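Long-range contact in ParM protein (Staphylococcus aureus, PDB 3JS6), which is an actin-like protein that probably assembles into filaments to segregate plasmid DNA: residues E109-M120 / A149-V160. Residues are numbered along the deposited sequence; the frame is centred on the assembly and turned at random.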
loop_
_atom_site.group_PDB
_atom_site.type_symbol
_atom_site.label_atom_id
_atom_site.label_comp_id
_atom_site.label_asym_id
_atom_site.label_seq_id
_atom_site.Cartn_x
_atom_site.Cartn_y
_atom_site.Cartn_z
ATOM N N GLU A 109 13.569 21.255 7.544
ATOM C CA GLU A 109 14.958 21.188 8.010
ATOM C C GLU A 109 15.819 20.262 7.184
ATOM O O GLU A 109 15.319 19.322 6.555
ATOM C CB GLU A 109 15.057 20.686 9.461
ATOM C CG GLU A 109 14.051 21.240 10.410
ATOM C CD GLU A 109 12.840 20.349 10.545
ATOM O OE1 GLU A 109 12.887 19.374 11.321
ATOM O OE2 GLU A 109 11.838 20.627 9.871
ATOM N N GLU A 110 17.121 20.525 7.229
ATOM C CA GLU A 110 18.135 19.744 6.525
ATOM C C GLU A 110 18.300 18.331 7.069
ATOM O O GLU A 110 18.385 17.357 6.310
ATOM C CB GLU A 110 19.498 20.421 6.626
ATOM C CG GLU A 110 19.782 21.447 5.582
ATOM C CD GLU A 110 21.158 21.253 4.986
ATOM O OE1 GLU A 110 21.352 20.242 4.273
ATOM O OE2 GLU A 110 22.045 22.097 5.242
ATOM N N VAL A 111 18.392 18.222 8.384
ATOM C CA VAL A 111 18.562 16.918 9.006
ATOM C C VAL A 111 17.208 16.372 9.413
ATOM O O VAL A 111 16.524 16.944 10.258
ATOM C CB VAL A 111 19.477 17.002 10.232
ATOM C CG1 VAL A 111 19.602 15.611 10.884
ATOM C CG2 VAL A 111 20.858 17.494 9.801
ATOM N N VAL A 112 16.837 15.250 8.812
ATOM C CA VAL A 112 15.536 14.620 9.037
ATOM C C VAL A 112 15.647 13.333 9.812
ATOM O O VAL A 112 16.060 12.313 9.249
ATOM C CB VAL A 112 14.850 14.301 7.660
ATOM C CG1 VAL A 112 13.433 13.768 7.878
ATOM C CG2 VAL A 112 14.802 15.554 6.819
ATOM N N ASN A 113 15.297 13.357 11.098
ATOM C CA ASN A 113 15.360 12.147 11.905
ATOM C C ASN A 113 13.972 11.507 11.869
ATOM O O ASN A 113 12.960 12.185 12.051
ATOM C CB ASN A 113 15.738 12.493 13.346
ATOM C CG ASN A 113 17.066 13.225 13.436
ATOM O OD1 ASN A 113 17.138 14.337 13.944
ATOM N ND2 ASN A 113 18.121 12.599 12.934
ATOM N N VAL A 114 13.928 10.209 11.644
ATOM C CA VAL A 114 12.649 9.535 11.563
ATOM C C VAL A 114 12.661 8.136 12.098
ATOM O O VAL A 114 13.720 7.549 12.387
ATOM C CB VAL A 114 12.205 9.384 10.082
ATOM C CG1 VAL A 114 12.246 10.734 9.367
ATOM C CG2 VAL A 114 13.148 8.379 9.367
ATOM N N VAL A 115 11.448 7.616 12.232
ATOM C CA VAL A 115 11.231 6.215 12.539
ATOM C C VAL A 115 10.397 5.820 11.296
ATOM O O VAL A 115 9.651 6.650 10.760
ATOM C CB VAL A 115 10.406 5.991 13.780
ATOM C CG1 VAL A 115 11.264 6.295 15.024
ATOM C CG2 VAL A 115 9.159 6.863 13.734
ATOM N N ILE A 116 10.542 4.584 10.833
ATOM C CA ILE A 116 9.803 4.101 9.667
ATOM C C ILE A 116 8.879 2.939 10.035
ATOM O O ILE A 116 9.317 1.938 10.619
ATOM C CB ILE A 116 10.774 3.610 8.550
ATOM C CG1 ILE A 116 11.662 4.762 8.082
ATOM C CG2 ILE A 116 9.981 3.001 7.391
ATOM C CD1 ILE A 116 12.709 4.326 7.024
ATOM N N ALA A 117 7.599 3.097 9.723
ATOM C CA ALA A 117 6.604 2.063 9.958
ATOM C C ALA A 117 6.164 1.548 8.584
ATOM O O ALA A 117 5.766 2.323 7.729
ATOM C CB ALA A 117 5.411 2.641 10.691
ATOM N N THR A 118 6.260 0.243 8.367
ATOM C CA THR A 118 5.838 -0.304 7.099
ATOM C C THR A 118 5.299 -1.719 7.309
ATOM O O THR A 118 5.191 -2.196 8.447
ATOM C CB THR A 118 6.990 -0.325 6.099
ATOM O OG1 THR A 118 6.476 -0.679 4.805
ATOM C CG2 THR A 118 8.084 -1.333 6.546
ATOM N N GLY A 119 4.949 -2.372 6.214
ATOM C CA GLY A 119 4.436 -3.723 6.292
ATOM C C GLY A 119 5.000 -4.605 5.188
ATOM O O GLY A 119 5.694 -4.128 4.281
HETATM N N MSE A 120 4.715 -5.901 5.270
HETATM C CA MSE A 120 5.161 -6.847 4.254
HETATM C C MSE A 120 4.185 -8.008 4.234
HETATM O O MSE A 120 3.376 -8.155 5.165
HETATM C CB MSE A 120 6.602 -7.324 4.529
HETATM C CG MSE A 120 6.908 -7.780 5.932
HETATM SE SE MSE A 120 8.782 -8.348 6.137
HETATM C CE MSE A 120 9.658 -6.719 6.583
ATOM N N ALA A 149 19.303 18.875 -0.691
ATOM C CA ALA A 149 19.918 17.839 0.138
ATOM C C ALA A 149 19.233 17.626 1.483
ATOM O O ALA A 149 18.997 18.576 2.227
ATOM C CB ALA A 149 21.414 18.171 0.378
ATOM N N LYS A 150 18.900 16.377 1.778
ATOM C CA LYS A 150 18.295 16.026 3.064
ATOM C C LYS A 150 19.159 14.929 3.627
ATOM O O LYS A 150 19.502 13.979 2.909
ATOM C CB LYS A 150 16.870 15.474 2.906
ATOM C CG LYS A 150 15.824 16.498 2.480
ATOM C CD LYS A 150 15.707 17.634 3.472
ATOM C CE LYS A 150 14.663 18.635 3.008
ATOM N NZ LYS A 150 14.536 19.799 3.925
ATOM N N THR A 151 19.521 15.071 4.898
ATOM C CA THR A 151 20.297 14.073 5.606
ATOM C C THR A 151 19.240 13.301 6.368
ATOM O O THR A 151 18.534 13.880 7.196
ATOM C CB THR A 151 21.253 14.719 6.632
ATOM O OG1 THR A 151 22.252 15.474 5.942
ATOM C CG2 THR A 151 21.915 13.655 7.487
ATOM N N ILE A 152 19.132 12.003 6.113
ATOM C CA ILE A 152 18.103 11.209 6.770
ATOM C C ILE A 152 18.645 10.165 7.725
ATOM O O ILE A 152 19.357 9.243 7.310
ATOM C CB ILE A 152 17.225 10.491 5.720
ATOM C CG1 ILE A 152 16.508 11.543 4.867
ATOM C CG2 ILE A 152 16.225 9.554 6.407
ATOM C CD1 ILE A 152 16.586 11.289 3.389
ATOM N N ASN A 153 18.305 10.289 8.993
ATOM C CA ASN A 153 18.717 9.326 10.010
ATOM C C ASN A 153 17.515 8.499 10.454
ATOM O O ASN A 153 16.458 9.052 10.741
ATOM C CB ASN A 153 19.387 10.041 11.185
ATOM C CG ASN A 153 20.622 10.816 10.769
ATOM O OD1 ASN A 153 20.706 12.027 10.974
ATOM N ND2 ASN A 153 21.595 10.113 10.199
ATOM N N VAL A 154 17.656 7.191 10.510
ATOM C CA VAL A 154 16.549 6.349 10.930
ATOM C C VAL A 154 16.805 5.897 12.368
ATOM O O VAL A 154 17.790 5.207 12.652
ATOM C CB VAL A 154 16.398 5.129 10.010
ATOM C CG1 VAL A 154 15.279 4.233 10.521
ATOM C CG2 VAL A 154 16.053 5.606 8.577
ATOM N N LYS A 155 15.905 6.276 13.257
ATOM C CA LYS A 155 16.035 5.971 14.684
ATOM C C LYS A 155 15.340 4.694 15.091
ATOM O O LYS A 155 15.521 4.217 16.217
ATOM C CB LYS A 155 15.461 7.125 15.496
ATOM C CG LYS A 155 16.104 8.451 15.177
ATOM C CD LYS A 155 17.611 8.365 15.302
ATOM C CE LYS A 155 18.254 9.711 15.016
ATOM N NZ LYS A 155 19.741 9.661 15.210
ATOM N N GLY A 156 14.529 4.155 14.181
ATOM C CA GLY A 156 13.817 2.926 14.480
ATOM C C GLY A 156 12.972 2.478 13.297
ATOM O O GLY A 156 12.594 3.307 12.439
ATOM N N VAL A 157 12.679 1.180 13.253
ATOM C CA VAL A 157 11.873 0.583 12.175
ATOM C C VAL A 157 10.867 -0.397 12.761
ATOM O O VAL A 157 11.195 -1.190 13.637
ATOM C CB VAL A 157 12.759 -0.177 11.154
ATOM C CG1 VAL A 157 11.882 -0.853 10.092
ATOM C CG2 VAL A 157 13.730 0.801 10.488
ATOM N N LYS A 158 9.631 -0.334 12.292
ATOM C CA LYS A 158 8.621 -1.250 12.787
ATOM C C LYS A 158 7.910 -1.840 11.590
ATOM O O LYS A 158 7.340 -1.104 10.789
ATOM C CB LYS A 158 7.636 -0.512 13.681
ATOM C CG LYS A 158 6.486 -1.378 14.227
ATOM C CD LYS A 158 6.962 -2.594 15.029
ATOM C CE LYS A 158 5.793 -3.252 15.760
ATOM N NZ LYS A 158 6.189 -4.505 16.428
ATOM N N ILE A 159 7.965 -3.164 11.468
ATOM C CA ILE A 159 7.335 -3.856 10.351
ATOM C C ILE A 159 6.251 -4.845 10.788
ATOM O O ILE A 159 6.488 -5.681 11.657
ATOM C CB ILE A 159 8.369 -4.666 9.561
ATOM C CG1 ILE A 159 9.469 -3.754 9.014
ATOM C CG2 ILE A 159 7.667 -5.420 8.458
ATOM C CD1 ILE A 159 10.720 -4.488 8.676
ATOM N N VAL A 160 5.062 -4.762 10.201
ATOM C CA VAL A 160 4.041 -5.742 10.546
ATOM C C VAL A 160 3.490 -6.402 9.286
ATOM O O VAL A 160 3.900 -6.058 8.171
ATOM C CB VAL A 160 2.869 -5.103 11.328
ATOM C CG1 VAL A 160 3.389 -4.524 12.637
ATOM C CG2 VAL A 160 2.174 -4.050 10.487
#
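Two backbone oxygens grip the ammonium of Lys150: NZ bonds Glu109 O at 2.8 Å, standing well above that carbonyl plane, and also Val107 O. The side chain bends at its second torsion (chi2 -60°), which brings its CD against Val112 CG2. From here strands 111-120 and 148-161 run parallel, and their amides alternate: Val112 N meets Thr151 O at 2.7 Å, Asn153 N returns to Val112 O, and Lys155 N reaches Val114 O. There the pairing slips by one residue, a beta bulge in a parallel pair with Lys155 as the extra residue; the ladder resumes with Ile116 N on Gly156 O at 2.9 Å.

On one face Asn113 and Asn153 lie side by side, amide planes 20° apart, with Lys155 CE 3.6 Å from Asn113 ND2; Asn153 ND2 is held by Ser140. The face of Val112, Val114, Ile116 and Thr118 is mostly apolar: the Ile116 and Val154 side chains cross at about a right angle, CD1 3.9 Å from CG2, while Thr118 OG1 bonds Leu9 O. Strands 4-11 and 141-145 pair with the outer edges, so this ladder joins inner strands of the actin-like N-terminal domain; the bulge costs buried Gly156 N its partner, yet main-chain bonding continues on both sides.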